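Local coordinates for FLAP endonuclease-1 protein (Methanocaldococcus jannaschii, PDB 1A76) that cleaves 5'-flap structures and acts as a 5'-3' exonuclease in DNA replication and repair, using magnesium ions as its cofactor, at residues A[22-27]-A[71-76]; A[59-64]-A[137-142]; A[165-170]-A[181-186]; A[278-283]-A[311-316]. All blocks are in the same frame, centred on the assembly; numbering follows the deposited sequence.

How the interactions relate
Interactions 1 and 3 are buried pairings of parallel strands in one sheet; they adjoin, because strand 23-27 also bonds to strand 168-170, and backbone hydrogen bonds run through both. Interaction 3 adds a cation-pi stack near the partly exposed end of its strands. Interaction 2 is buried too, but joins two helices through apolar side chains and a sulfur-aromatic contact, with no hydrogen bond across it. Interaction 4 lies farther out, about 25 Å from the centre of the chain to its own centre, and packs aliphatic groups between a loop and the last helix. It touches interaction 2 through the backbone bond from Asp282 to Leu141, and interaction 1 where Lys315 and Leu278 meet Thr74.

Interaction 1. Residues A[22-27]-A[71-76]; sequences KKVAID and NDITPI
Val24 has CG1 beside its backbone N (chi1 -75°), which leaves CG2 wedged between N and the carbonyl carbon and turned toward Ile73, just before the neighbouring strand. Val24 CG2 meets Ile73 CG2 at 3.6 Å, the two side chains crossing at a slant, and reaches Pro75 CB as well. Ile26 keeps its chain extended (chi2 166°) and lies alongside the Pro75 ring, pointing the same way; its tip presses in tightly, with Ile26 CD1 3.4 Å from Pro75 CB. Leu68 and Leu69 of helix 56-70 extend this apolar layer. The backbones form a parallel pair in the central sheet of the PIN-like nuclease domain, and the long helical connection between them makes a beta-alpha-beta crossover. Four hydrogen bonds hold the register, Val24 and Ile26 alternating with Thr74 and Ile76 from Lys22 O onward. The shortest runs from Ile26 N to Ile76 O, at 2.8 Å. On the sheet face that carries Ala25 and Ile76, Ala25 CB touches Ile76 CG2 at 4.0 Å, and helix 153-162 covers both through Ala157 and Met160. Strand 23-27 ends at Asp27, a predicted magnesium ligand, whose OD1 accepts a hydrogen bond from Asn30 N and so caps the following helix.

Interaction 2. Residues A[59-64]-A[137-142]; sequences NGVFYK and YLLSLM
The Phe62 ring receives Met142 at its edge: SD lies near the ring plane, 5.1 Å from the centroid and 78° off the normal, with Phe62 CD1 the nearest ring atom at 3.8 Å. This Met-aromatic contact joins two helices, one of the N-domain and one of the I-domain, whose segments here run at 21°, with axes 10.2 Å apart at closest. Within helix 56-70 the Phe62 ring also has Tyr63 CD2 at its edge, while Phe62 CD2 stands over the centre of one face of the Tyr63 ring. Phe62 CG lies opposite the backbone N, placing the CD1 edge beside the Met142 sulfur. Met142 bends at its last torsion (chi3 63°), turning the methyl back over the Phe62 backbone, where Met142 CE lies 3.7 Å from Phe62 O. About a turn earlier on helix 129-142, Leu138 and Leu139 make a purely aliphatic contact with Val61. Val61 pushes CG1 between the two leucines, 3.6 Å from Leu139 CD2 and 3.8 Å from Leu138 CD2; its side chain slides past Leu138 in the opposite direction and crosses Leu139 at about a right angle. No hydrogen bond spans the two segments, so shape and apolar burial hold them together. Trp77 of strand 74-79 touches both Val61 and Leu139, placing these helices against the central sheet, and helix 283-292 brings Ile286 onto both Phe62 and Met142. Leu138 CD2 also reaches past Val61 to Phe62 CB, at 4.3 Å.

Interaction 3. Residues A[165-170]-A[181-186]; sequences DVWAVV and APRVVR
Trp167 O accepts a hydrogen bond from Arg183 NH1 at 2.8 Å, in the carbonyl plane and on a lone pair, although the N-H...O angle is only 137°. The same arginine lies flat on the indole of Trp167 in a cation-pi stack, its guanidinium plane only 8° from the ring plane and CZ 4.0 Å from the centroid of the five-membered ring. This clasp opens a parallel strand pair contributed by the I-domain to the central mixed sheet, which also holds N-domain strands. The Arg183 chain bends at chi3 (-132°), so that CD rests over the six-membered ring while the guanidinium lies off-centre on the five-membered ring, Trp167 NE1 over its middle; Arg183 CD is 3.5 Å from Trp167 CE2. Bond and stack should together restrain guanidinium rotation. Lys22 makes a cation-pi contact with the same indole. Val169 N binds Arg183 O at 3.1 Å and Val185 N binds Val169 O at 2.9 Å, fixing the register. Val169 and Val184 share one face, where Val169 touches Ala157 of helix 153-162 and lies near metal-site residues Asp27 (predicted) and Glu154 (experimental). On the other, Val185 CG2 packs against Ala168 CB at 3.8 Å.

Interaction 4. Residues A[278-283]-A[311-316]; sequences LKLPDK and LIANKT
Ile312 reaches from helix 298-315 against the extended run 278-281; both of its branches lie against the Lys279 carbonyl, and each has further partners of its own. CB carries CG2 opposite the backbone N and CG1 beside it (chi1 -65°), so the two arms spread over the loop backbone. Ile312 CG2 touches Leu278 CB at 4.0 Å on one side and Leu280 CD2 at 4.0 Å on another. The longer arm is extended (chi2 177°), and Ile312 CD1 lies 3.3 Å from Lys279 O. The same CD1, the end of the side chain, also meets CD of the Pro281 ring at 4.1 Å. Around this central isoleucine the loop adds two leucine contacts. Leu280 lays CD2 against the next helical residue, 4.1 Å from Ala313 CB. Leu278 sends CD1 across the aliphatic part of Lys315, with Leu278 CD1 and Lys315 CD 3.6 Å apart; Lys315 NZ goes on to a hydrogen bond with Leu69 O of helix 56-70. The contact thus seats the loop before helix 283-292 on the end of the last modelled helix, well away from the metal sites. Backbone bonds from Asp282 to Leu141 and from Lys279 to Gly143 tie the loop to the end of helix 129-142 and to the residue just after it. No hydrogen bond links the two segments, so their association rests on van der Waals contact and the burial of aliphatic carbon, with Ile312 supplying the largest share.

Interaction 1. Residues A[22-27]-A[71-76]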
loop_
_atom_site.group_PDB
_atom_site.type_symbol
_atom_site.label_atom_id
_atom_site.label_comp_id
_atom_site.label_asym_id
_atom_site.label_seq_id
_atom_site.Cartn_x
_atom_site.Cartn_y
_atom_site.Cartn_z
ATOM N N LYS A 22 -16.929 -9.269 -3.069
ATOM C CA LYS A 22 -15.530 -9.679 -3.078
ATOM C C LYS A 22 -14.784 -9.317 -1.800
ATOM O O LYS A 22 -15.120 -8.353 -1.108
ATOM C CB LYS A 22 -14.788 -9.052 -4.265
ATOM C CG LYS A 22 -15.228 -9.528 -5.664
ATOM C CD LYS A 22 -15.378 -11.048 -5.751
ATOM C CE LYS A 22 -15.290 -11.527 -7.203
ATOM N NZ LYS A 22 -16.308 -12.579 -7.535
ATOM N N LYS A 23 -13.776 -10.116 -1.480
ATOM C CA LYS A 23 -12.935 -9.854 -0.323
ATOM C C LYS A 23 -11.683 -9.216 -0.921
ATOM O O LYS A 23 -11.248 -9.616 -2.007
ATOM C CB LYS A 23 -12.556 -11.164 0.371
ATOM C CG LYS A 23 -13.717 -11.877 1.073
ATOM C CD LYS A 23 -13.201 -13.054 1.895
ATOM C CE LYS A 23 -14.177 -14.225 1.886
ATOM N NZ LYS A 23 -14.001 -15.105 3.082
ATOM N N VAL A 24 -11.115 -8.220 -0.244
ATOM C CA VAL A 24 -9.903 -7.574 -0.764
ATOM C C VAL A 24 -8.898 -7.271 0.335
ATOM O O VAL A 24 -9.275 -7.013 1.475
ATOM C CB VAL A 24 -10.201 -6.209 -1.463
ATOM C CG1 VAL A 24 -10.831 -6.441 -2.832
ATOM C CG2 VAL A 24 -11.120 -5.333 -0.571
ATOM N N ALA A 25 -7.617 -7.305 -0.014
ATOM C CA ALA A 25 -6.571 -6.959 0.938
ATOM C C ALA A 25 -6.159 -5.548 0.525
ATOM O O ALA A 25 -5.730 -5.326 -0.605
ATOM C CB ALA A 25 -5.389 -7.921 0.822
ATOM N N ILE A 26 -6.322 -4.588 1.423
ATOM C CA ILE A 26 -5.962 -3.215 1.105
ATOM C C ILE A 26 -4.518 -2.869 1.455
ATOM O O ILE A 26 -4.079 -3.096 2.578
ATOM C CB ILE A 26 -6.856 -2.202 1.842
ATOM C CG1 ILE A 26 -8.305 -2.340 1.382
ATOM C CG2 ILE A 26 -6.362 -0.775 1.549
ATOM C CD1 ILE A 26 -9.279 -1.629 2.266
ATOM N N ASP A 27 -3.783 -2.321 0.490
ATOM C CA ASP A 27 -2.415 -1.894 0.752
ATOM C C ASP A 27 -2.571 -0.640 1.620
ATOM O O ASP A 27 -2.816 0.462 1.111
ATOM C CB ASP A 27 -1.691 -1.545 -0.547
ATOM C CG ASP A 27 -0.265 -1.084 -0.303
ATOM O OD1 ASP A 27 0.006 -0.490 0.764
ATOM O OD2 ASP A 27 0.585 -1.314 -1.180
ATOM N N ASN A 71 -21.189 -1.899 -0.199
ATOM C CA ASN A 71 -21.259 -2.585 -1.485
ATOM C C ASN A 71 -20.788 -4.026 -1.375
ATOM O O ASN A 71 -20.302 -4.601 -2.343
ATOM C CB ASN A 71 -20.407 -1.864 -2.526
ATOM C CG ASN A 71 -21.106 -1.748 -3.859
ATOM O OD1 ASN A 71 -21.422 -0.646 -4.313
ATOM N ND2 ASN A 71 -21.367 -2.890 -4.494
ATOM N N ASP A 72 -20.941 -4.599 -0.189
ATOM C CA ASP A 72 -20.538 -5.971 0.077
ATOM C C ASP A 72 -19.076 -6.290 -0.264
ATOM O O ASP A 72 -18.742 -7.427 -0.617
ATOM C CB ASP A 72 -21.471 -6.953 -0.646
ATOM C CG ASP A 72 -21.388 -8.354 -0.071
ATOM O OD1 ASP A 72 -20.816 -8.505 1.030
ATOM O OD2 ASP A 72 -21.877 -9.307 -0.708
ATOM N N ILE A 73 -18.203 -5.288 -0.168
ATOM C CA ILE A 73 -16.779 -5.517 -0.406
ATOM C C ILE A 73 -16.184 -5.591 0.983
ATOM O O ILE A 73 -16.179 -4.592 1.717
ATOM C CB ILE A 73 -16.100 -4.369 -1.156
ATOM C CG1 ILE A 73 -16.507 -4.398 -2.630
ATOM C CG2 ILE A 73 -14.576 -4.510 -1.037
ATOM C CD1 ILE A 73 -16.460 -3.048 -3.305
ATOM N N THR A 74 -15.712 -6.776 1.354
ATOM C CA THR A 74 -15.126 -6.981 2.675
ATOM C C THR A 74 -13.617 -6.785 2.620
ATOM O O THR A 74 -12.893 -7.596 2.033
ATOM C CB THR A 74 -15.439 -8.391 3.192
ATOM O OG1 THR A 74 -16.849 -8.510 3.394
ATOM C CG2 THR A 74 -14.725 -8.656 4.497
ATOM N N PRO A 75 -13.122 -5.692 3.223
ATOM C CA PRO A 75 -11.688 -5.438 3.205
ATOM C C PRO A 75 -10.932 -5.855 4.464
ATOM O O PRO A 75 -11.488 -5.945 5.570
ATOM C CB PRO A 75 -11.621 -3.930 3.003
ATOM C CG PRO A 75 -12.843 -3.422 3.795
ATOM C CD PRO A 75 -13.837 -4.585 3.889
ATOM N N ILE A 76 -9.653 -6.131 4.267
ATOM C CA ILE A 76 -8.768 -6.453 5.363
ATOM C C ILE A 76 -7.601 -5.514 5.078
ATOM O O ILE A 76 -7.061 -5.499 3.968
ATOM C CB ILE A 76 -8.314 -7.940 5.356
ATOM C CG1 ILE A 76 -7.300 -8.157 6.479
ATOM C CG2 ILE A 76 -7.737 -8.321 3.993
ATOM C CD1 ILE A 76 -7.429 -9.490 7.193
#

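Interaction 2. Residues A[59-64]-A[137-142]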
loop_
_atom_site.group_PDB
_atom_site.type_symbol
_atom_site.label_atom_id
_atom_site.label_comp_id
_atom_site.label_asym_id
_atom_site.label_seq_id
_atom_site.Cartn_x
_atom_site.Cartn_y
_atom_site.Cartn_z
ATOM N N ASN A 59 -10.193 10.214 8.059
ATOM C CA ASN A 59 -11.395 10.432 7.250
ATOM C C ASN A 59 -11.527 9.353 6.160
ATOM O O ASN A 59 -12.591 8.777 5.966
ATOM C CB ASN A 59 -11.342 11.849 6.621
ATOM C CG ASN A 59 -12.547 12.163 5.745
ATOM O OD1 ASN A 59 -12.725 11.580 4.676
ATOM N ND2 ASN A 59 -13.375 13.100 6.193
ATOM N N GLY A 60 -10.440 9.068 5.455
ATOM C CA GLY A 60 -10.503 8.058 4.415
ATOM C C GLY A 60 -10.687 6.657 4.981
ATOM O O GLY A 60 -11.449 5.859 4.441
ATOM N N VAL A 61 -9.993 6.353 6.072
ATOM C CA VAL A 61 -10.091 5.040 6.695
ATOM C C VAL A 61 -11.541 4.725 7.080
ATOM O O VAL A 61 -12.080 3.654 6.770
ATOM C CB VAL A 61 -9.195 4.982 7.960
ATOM C CG1 VAL A 61 -9.473 3.717 8.759
ATOM C CG2 VAL A 61 -7.742 5.042 7.551
ATOM N N PHE A 62 -12.170 5.676 7.757
ATOM C CA PHE A 62 -13.542 5.532 8.227
ATOM C C PHE A 62 -14.555 5.460 7.095
ATOM O O PHE A 62 -15.184 4.424 6.890
ATOM C CB PHE A 62 -13.880 6.699 9.161
ATOM C CG PHE A 62 -15.232 6.593 9.812
ATOM C CD1 PHE A 62 -15.503 5.580 10.732
ATOM C CD2 PHE A 62 -16.234 7.515 9.508
ATOM C CE1 PHE A 62 -16.747 5.484 11.340
ATOM C CE2 PHE A 62 -17.492 7.433 10.112
ATOM C CZ PHE A 62 -17.749 6.413 11.031
ATOM N N TYR A 63 -14.704 6.560 6.361
ATOM C CA TYR A 63 -15.663 6.656 5.263
ATOM C C TYR A 63 -15.416 5.747 4.070
ATOM O O TYR A 63 -16.373 5.195 3.509
ATOM C CB TYR A 63 -15.769 8.111 4.780
ATOM C CG TYR A 63 -16.381 9.018 5.825
ATOM C CD1 TYR A 63 -17.723 8.883 6.188
ATOM C CD2 TYR A 63 -15.608 9.955 6.503
ATOM C CE1 TYR A 63 -18.277 9.650 7.201
ATOM C CE2 TYR A 63 -16.154 10.732 7.523
ATOM C CZ TYR A 63 -17.486 10.571 7.868
ATOM O OH TYR A 63 -18.023 11.297 8.897
ATOM N N LYS A 64 -14.151 5.597 3.673
ATOM C CA LYS A 64 -13.823 4.739 2.540
ATOM C C LYS A 64 -14.130 3.290 2.877
ATOM O O LYS A 64 -14.695 2.572 2.061
ATOM C CB LYS A 64 -12.344 4.860 2.157
ATOM C CG LYS A 64 -12.077 4.888 0.665
ATOM C CD LYS A 64 -12.772 6.078 0.009
ATOM C CE LYS A 64 -13.560 5.641 -1.221
ATOM N NZ LYS A 64 -13.504 6.651 -2.322
ATOM N N TYR A 137 -5.779 1.868 15.257
ATOM C CA TYR A 137 -6.672 1.936 16.414
ATOM C C TYR A 137 -8.098 2.170 15.935
ATOM O O TYR A 137 -9.042 1.539 16.411
ATOM C CB TYR A 137 -6.252 3.079 17.341
ATOM C CG TYR A 137 -7.235 3.378 18.470
ATOM C CD1 TYR A 137 -7.594 2.387 19.388
ATOM C CD2 TYR A 137 -7.783 4.659 18.634
ATOM C CE1 TYR A 137 -8.473 2.662 20.447
ATOM C CE2 TYR A 137 -8.668 4.943 19.697
ATOM C CZ TYR A 137 -9.003 3.937 20.594
ATOM O OH TYR A 137 -9.856 4.194 21.645
ATOM N N LEU A 138 -8.248 3.088 14.987
ATOM C CA LEU A 138 -9.559 3.409 14.443
ATOM C C LEU A 138 -10.180 2.167 13.801
ATOM O O LEU A 138 -11.376 1.906 13.953
ATOM C CB LEU A 138 -9.441 4.543 13.415
ATOM C CG LEU A 138 -10.701 4.915 12.618
ATOM C CD1 LEU A 138 -11.807 5.352 13.568
ATOM C CD2 LEU A 138 -10.375 6.023 11.611
ATOM N N LEU A 139 -9.364 1.396 13.091
ATOM C CA LEU A 139 -9.869 0.195 12.434
ATOM C C LEU A 139 -10.340 -0.805 13.481
ATOM O O LEU A 139 -11.351 -1.481 13.294
ATOM C CB LEU A 139 -8.785 -0.426 11.567
ATOM C CG LEU A 139 -8.510 0.309 10.246
ATOM C CD1 LEU A 139 -7.264 -0.292 9.612
ATOM C CD2 LEU A 139 -9.714 0.175 9.311
ATOM N N SER A 140 -9.604 -0.896 14.584
ATOM C CA SER A 140 -9.970 -1.815 15.660
ATOM C C SER A 140 -11.315 -1.392 16.240
ATOM O O SER A 140 -12.174 -2.222 16.538
ATOM C CB SER A 140 -8.913 -1.785 16.759
ATOM O OG SER A 140 -9.113 -0.650 17.576
ATOM N N LEU A 141 -11.487 -0.090 16.416
ATOM C CA LEU A 141 -12.737 0.437 16.954
ATOM C C LEU A 141 -13.854 0.127 15.970
ATOM O O LEU A 141 -14.985 -0.146 16.364
ATOM C CB LEU A 141 -12.629 1.955 17.161
ATOM C CG LEU A 141 -11.748 2.371 18.337
ATOM C CD1 LEU A 141 -11.704 3.888 18.417
ATOM C CD2 LEU A 141 -12.287 1.757 19.632
ATOM N N MET A 142 -13.523 0.158 14.683
ATOM C CA MET A 142 -14.501 -0.106 13.642
ATOM C C MET A 142 -14.796 -1.591 13.451
ATOM O O MET A 142 -15.711 -1.951 12.713
ATOM C CB MET A 142 -14.029 0.494 12.318
ATOM C CG MET A 142 -13.985 2.010 12.295
ATOM S SD MET A 142 -13.241 2.564 10.755
ATOM C CE MET A 142 -14.406 1.958 9.556
#

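Interaction 3. Residues A[165-170]-A[181-186]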
loop_
_atom_site.group_PDB
_atom_site.type_symbol
_atom_site.label_atom_id
_atom_site.label_comp_id
_atom_site.label_asym_id
_atom_site.label_seq_id
_atom_site.Cartn_x
_atom_site.Cartn_y
_atom_site.Cartn_z
ATOM N N ASP A 165 -7.367 -16.119 -0.174
ATOM C CA ASP A 165 -8.055 -15.616 1.005
ATOM C C ASP A 165 -8.820 -14.344 0.639
ATOM O O ASP A 165 -9.832 -14.008 1.261
ATOM C CB ASP A 165 -7.048 -15.344 2.120
ATOM C CG ASP A 165 -6.640 -16.612 2.850
ATOM O OD1 ASP A 165 -7.218 -17.689 2.562
ATOM O OD2 ASP A 165 -5.744 -16.532 3.706
ATOM N N VAL A 166 -8.318 -13.634 -0.370
ATOM C CA VAL A 166 -8.962 -12.421 -0.863
ATOM C C VAL A 166 -8.895 -12.475 -2.382
ATOM O O VAL A 166 -8.016 -13.125 -2.951
ATOM C CB VAL A 166 -8.250 -11.131 -0.372
ATOM C CG1 VAL A 166 -8.419 -10.987 1.129
ATOM C CG2 VAL A 166 -6.773 -11.163 -0.765
ATOM N N TRP A 167 -9.817 -11.773 -3.031
ATOM C CA TRP A 167 -9.898 -11.756 -4.486
ATOM C C TRP A 167 -8.843 -10.880 -5.164
ATOM O O TRP A 167 -8.381 -11.184 -6.267
ATOM C CB TRP A 167 -11.281 -11.275 -4.897
ATOM C CG TRP A 167 -11.577 -11.445 -6.349
ATOM C CD1 TRP A 167 -11.705 -12.623 -7.035
ATOM C CD2 TRP A 167 -11.830 -10.402 -7.290
ATOM N NE1 TRP A 167 -12.027 -12.374 -8.353
ATOM C CE2 TRP A 167 -12.110 -11.018 -8.535
ATOM C CE3 TRP A 167 -11.849 -9.002 -7.207
ATOM C CZ2 TRP A 167 -12.406 -10.281 -9.680
ATOM C CZ3 TRP A 167 -12.141 -8.278 -8.345
ATOM C CH2 TRP A 167 -12.417 -8.918 -9.568
ATOM N N ALA A 168 -8.471 -9.789 -4.502
ATOM C CA ALA A 168 -7.496 -8.878 -5.066
ATOM C C ALA A 168 -6.861 -7.968 -4.032
ATOM O O ALA A 168 -7.286 -7.904 -2.861
ATOM C CB ALA A 168 -8.159 -8.021 -6.161
ATOM N N VAL A 169 -5.831 -7.266 -4.490
ATOM C CA VAL A 169 -5.126 -6.301 -3.663
ATOM C C VAL A 169 -5.626 -4.929 -4.119
ATOM O O VAL A 169 -5.694 -4.645 -5.315
ATOM C CB VAL A 169 -3.591 -6.397 -3.884
ATOM C CG1 VAL A 169 -2.883 -5.192 -3.263
ATOM C CG2 VAL A 169 -3.067 -7.708 -3.297
ATOM N N VAL A 170 -6.019 -4.095 -3.168
ATOM C CA VAL A 170 -6.469 -2.754 -3.489
ATOM C C VAL A 170 -5.276 -1.812 -3.315
ATOM O O VAL A 170 -4.639 -1.778 -2.260
ATOM C CB VAL A 170 -7.627 -2.329 -2.574
ATOM C CG1 VAL A 170 -7.901 -0.834 -2.727
ATOM C CG2 VAL A 170 -8.865 -3.142 -2.914
ATOM N N ALA A 181 0.651 -11.114 -7.251
ATOM C CA ALA A 181 -0.764 -10.875 -6.956
ATOM C C ALA A 181 -1.562 -11.212 -8.221
ATOM O O ALA A 181 -1.312 -10.647 -9.287
ATOM C CB ALA A 181 -0.991 -9.431 -6.584
ATOM N N PRO A 182 -2.553 -12.110 -8.112
ATOM C CA PRO A 182 -3.330 -12.462 -9.308
ATOM C C PRO A 182 -4.170 -11.300 -9.824
ATOM O O PRO A 182 -4.385 -11.159 -11.024
ATOM C CB PRO A 182 -4.197 -13.643 -8.854
ATOM C CG PRO A 182 -3.686 -14.025 -7.502
ATOM C CD PRO A 182 -3.040 -12.819 -6.917
ATOM N N ARG A 183 -4.625 -10.454 -8.914
ATOM C CA ARG A 183 -5.442 -9.320 -9.310
ATOM C C ARG A 183 -5.166 -8.096 -8.460
ATOM O O ARG A 183 -4.944 -8.203 -7.259
ATOM C CB ARG A 183 -6.922 -9.664 -9.170
ATOM C CG ARG A 183 -7.542 -10.397 -10.329
ATOM C CD ARG A 183 -8.952 -10.846 -9.959
ATOM N NE ARG A 183 -9.146 -12.244 -10.316
ATOM C CZ ARG A 183 -8.882 -13.270 -9.512
ATOM N NH1 ARG A 183 -8.426 -13.068 -8.285
ATOM N NH2 ARG A 183 -9.093 -14.504 -9.939
ATOM N N VAL A 184 -5.214 -6.933 -9.100
ATOM C CA VAL A 184 -5.028 -5.655 -8.432
ATOM C C VAL A 184 -6.209 -4.796 -8.883
ATOM O O VAL A 184 -6.634 -4.873 -10.037
ATOM C CB VAL A 184 -3.708 -4.948 -8.866
ATOM C CG1 VAL A 184 -3.737 -3.481 -8.434
ATOM C CG2 VAL A 184 -2.508 -5.664 -8.248
ATOM N N VAL A 185 -6.771 -4.017 -7.964
ATOM C CA VAL A 185 -7.868 -3.129 -8.327
ATOM C C VAL A 185 -7.491 -1.731 -7.863
ATOM O O VAL A 185 -7.232 -1.516 -6.679
ATOM C CB VAL A 185 -9.191 -3.530 -7.671
ATOM C CG1 VAL A 185 -10.287 -2.563 -8.126
ATOM C CG2 VAL A 185 -9.553 -4.963 -8.030
ATOM N N ARG A 186 -7.438 -0.800 -8.810
ATOM C CA ARG A 186 -7.085 0.586 -8.535
ATOM C C ARG A 186 -8.319 1.480 -8.554
ATOM O O ARG A 186 -9.394 1.061 -8.997
ATOM C CB ARG A 186 -6.082 1.080 -9.570
ATOM C CG ARG A 186 -4.871 0.160 -9.755
ATOM C CD ARG A 186 -3.737 0.946 -10.385
ATOM N NE ARG A 186 -4.282 1.759 -11.457
ATOM C CZ ARG A 186 -4.195 3.079 -11.551
ATOM N NH1 ARG A 186 -3.569 3.790 -10.633
ATOM N NH2 ARG A 186 -4.780 3.686 -12.571
#

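Interaction 4. Residues A[278-283]-A[311-316]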
loop_
_atom_site.group_PDB
_atom_site.type_symbol
_atom_site.label_atom_id
_atom_site.label_comp_id
_atom_site.label_asym_id
_atom_site.label_seq_id
_atom_site.Cartn_x
_atom_site.Cartn_y
_atom_site.Cartn_z
ATOM N N LEU A 278 -14.930 -9.928 10.813
ATOM C CA LEU A 278 -15.327 -8.576 11.181
ATOM C C LEU A 278 -15.976 -8.640 12.562
ATOM O O LEU A 278 -16.576 -9.650 12.926
ATOM C CB LEU A 278 -16.334 -8.018 10.172
ATOM C CG LEU A 278 -15.986 -8.217 8.693
ATOM C CD1 LEU A 278 -17.109 -7.689 7.837
ATOM C CD2 LEU A 278 -14.677 -7.499 8.363
ATOM N N LYS A 279 -15.859 -7.562 13.323
ATOM C CA LYS A 279 -16.438 -7.490 14.658
ATOM C C LYS A 279 -17.351 -6.273 14.724
ATOM O O LYS A 279 -17.197 -5.343 13.937
ATOM C CB LYS A 279 -15.331 -7.342 15.709
ATOM C CG LYS A 279 -14.188 -8.323 15.553
ATOM C CD LYS A 279 -13.239 -8.262 16.747
ATOM C CE LYS A 279 -13.187 -9.596 17.493
ATOM N NZ LYS A 279 -12.190 -10.563 16.924
ATOM N N LEU A 280 -18.291 -6.262 15.665
ATOM C CA LEU A 280 -19.188 -5.120 15.774
ATOM C C LEU A 280 -18.401 -3.876 16.190
ATOM O O LEU A 280 -17.488 -3.958 17.010
ATOM C CB LEU A 280 -20.300 -5.422 16.781
ATOM C CG LEU A 280 -21.222 -6.515 16.238
ATOM C CD1 LEU A 280 -22.157 -7.006 17.343
ATOM C CD2 LEU A 280 -22.003 -5.977 15.058
ATOM N N PRO A 281 -18.742 -2.710 15.621
ATOM C CA PRO A 281 -18.040 -1.461 15.955
ATOM C C PRO A 281 -18.366 -0.863 17.328
ATOM O O PRO A 281 -19.513 -0.925 17.788
ATOM C CB PRO A 281 -18.445 -0.509 14.833
ATOM C CG PRO A 281 -19.773 -1.022 14.361
ATOM C CD PRO A 281 -19.807 -2.502 14.620
ATOM N N ASP A 282 -17.346 -0.290 17.968
ATOM C CA ASP A 282 -17.508 0.353 19.264
ATOM C C ASP A 282 -17.945 1.774 18.915
ATOM O O ASP A 282 -17.111 2.663 18.724
ATOM C CB ASP A 282 -16.168 0.356 20.028
ATOM C CG ASP A 282 -16.201 1.213 21.290
ATOM O OD1 ASP A 282 -17.263 1.803 21.610
ATOM O OD2 ASP A 282 -15.147 1.303 21.969
ATOM N N LYS A 283 -19.261 1.959 18.801
ATOM C CA LYS A 283 -19.851 3.238 18.440
ATOM C C LYS A 283 -19.363 4.413 19.281
ATOM O O LYS A 283 -19.053 5.466 18.742
ATOM C CB LYS A 283 -21.377 3.161 18.519
ATOM C CG LYS A 283 -22.019 2.187 17.521
ATOM C CD LYS A 283 -23.540 2.314 17.529
ATOM C CE LYS A 283 -24.155 1.680 16.280
ATOM N NZ LYS A 283 -25.649 1.600 16.360
ATOM N N LEU A 311 -24.283 -3.148 9.036
ATOM C CA LEU A 311 -23.653 -3.875 7.930
ATOM C C LEU A 311 -22.926 -5.095 8.482
ATOM O O LEU A 311 -23.096 -6.211 7.999
ATOM C CB LEU A 311 -22.654 -2.972 7.189
ATOM C CG LEU A 311 -23.252 -1.905 6.262
ATOM C CD1 LEU A 311 -22.215 -0.834 5.981
ATOM C CD2 LEU A 311 -23.719 -2.544 4.957
ATOM N N ILE A 312 -22.111 -4.885 9.506
ATOM C CA ILE A 312 -21.381 -5.992 10.096
ATOM C C ILE A 312 -22.357 -6.951 10.767
ATOM O O ILE A 312 -22.221 -8.162 10.651
ATOM C CB ILE A 312 -20.317 -5.471 11.089
ATOM C CG1 ILE A 312 -19.270 -4.663 10.304
ATOM C CG2 ILE A 312 -19.675 -6.630 11.846
ATOM C CD1 ILE A 312 -18.177 -4.011 11.139
ATOM N N ALA A 313 -23.361 -6.410 11.449
ATOM C CA ALA A 313 -24.358 -7.247 12.114
ATOM C C ALA A 313 -25.027 -8.148 11.080
ATOM O O ALA A 313 -25.190 -9.350 11.293
ATOM C CB ALA A 313 -25.406 -6.377 12.799
ATOM N N ASN A 314 -25.412 -7.552 9.957
ATOM C CA ASN A 314 -26.065 -8.288 8.886
ATOM C C ASN A 314 -25.082 -9.167 8.125
ATOM O O ASN A 314 -25.405 -10.299 7.767
ATOM C CB ASN A 314 -26.763 -7.310 7.939
ATOM C CG ASN A 314 -28.067 -6.774 8.518
ATOM O OD1 ASN A 314 -28.885 -6.192 7.806
ATOM N ND2 ASN A 314 -28.266 -6.975 9.819
ATOM N N LYS A 315 -23.883 -8.650 7.872
ATOM C CA LYS A 315 -22.862 -9.420 7.176
ATOM C C LYS A 315 -22.641 -10.659 8.026
ATOM O O LYS A 315 -22.730 -11.786 7.545
ATOM C CB LYS A 315 -21.555 -8.622 7.077
ATOM C CG LYS A 315 -20.901 -8.653 5.704
ATOM C CD LYS A 315 -19.923 -7.500 5.526
ATOM C CE LYS A 315 -20.159 -6.754 4.213
ATOM N NZ LYS A 315 -21.096 -5.596 4.368
ATOM N N THR A 316 -22.373 -10.424 9.305
ATOM C CA THR A 316 -22.140 -11.485 10.271
ATOM C C THR A 316 -23.466 -12.114 10.689
ATOM O O THR A 316 -23.492 -13.127 11.388
ATOM C CB THR A 316 -21.424 -10.933 11.527
ATOM O OG1 THR A 316 -20.241 -10.226 11.129
ATOM C CG2 THR A 316 -21.038 -12.065 12.467
#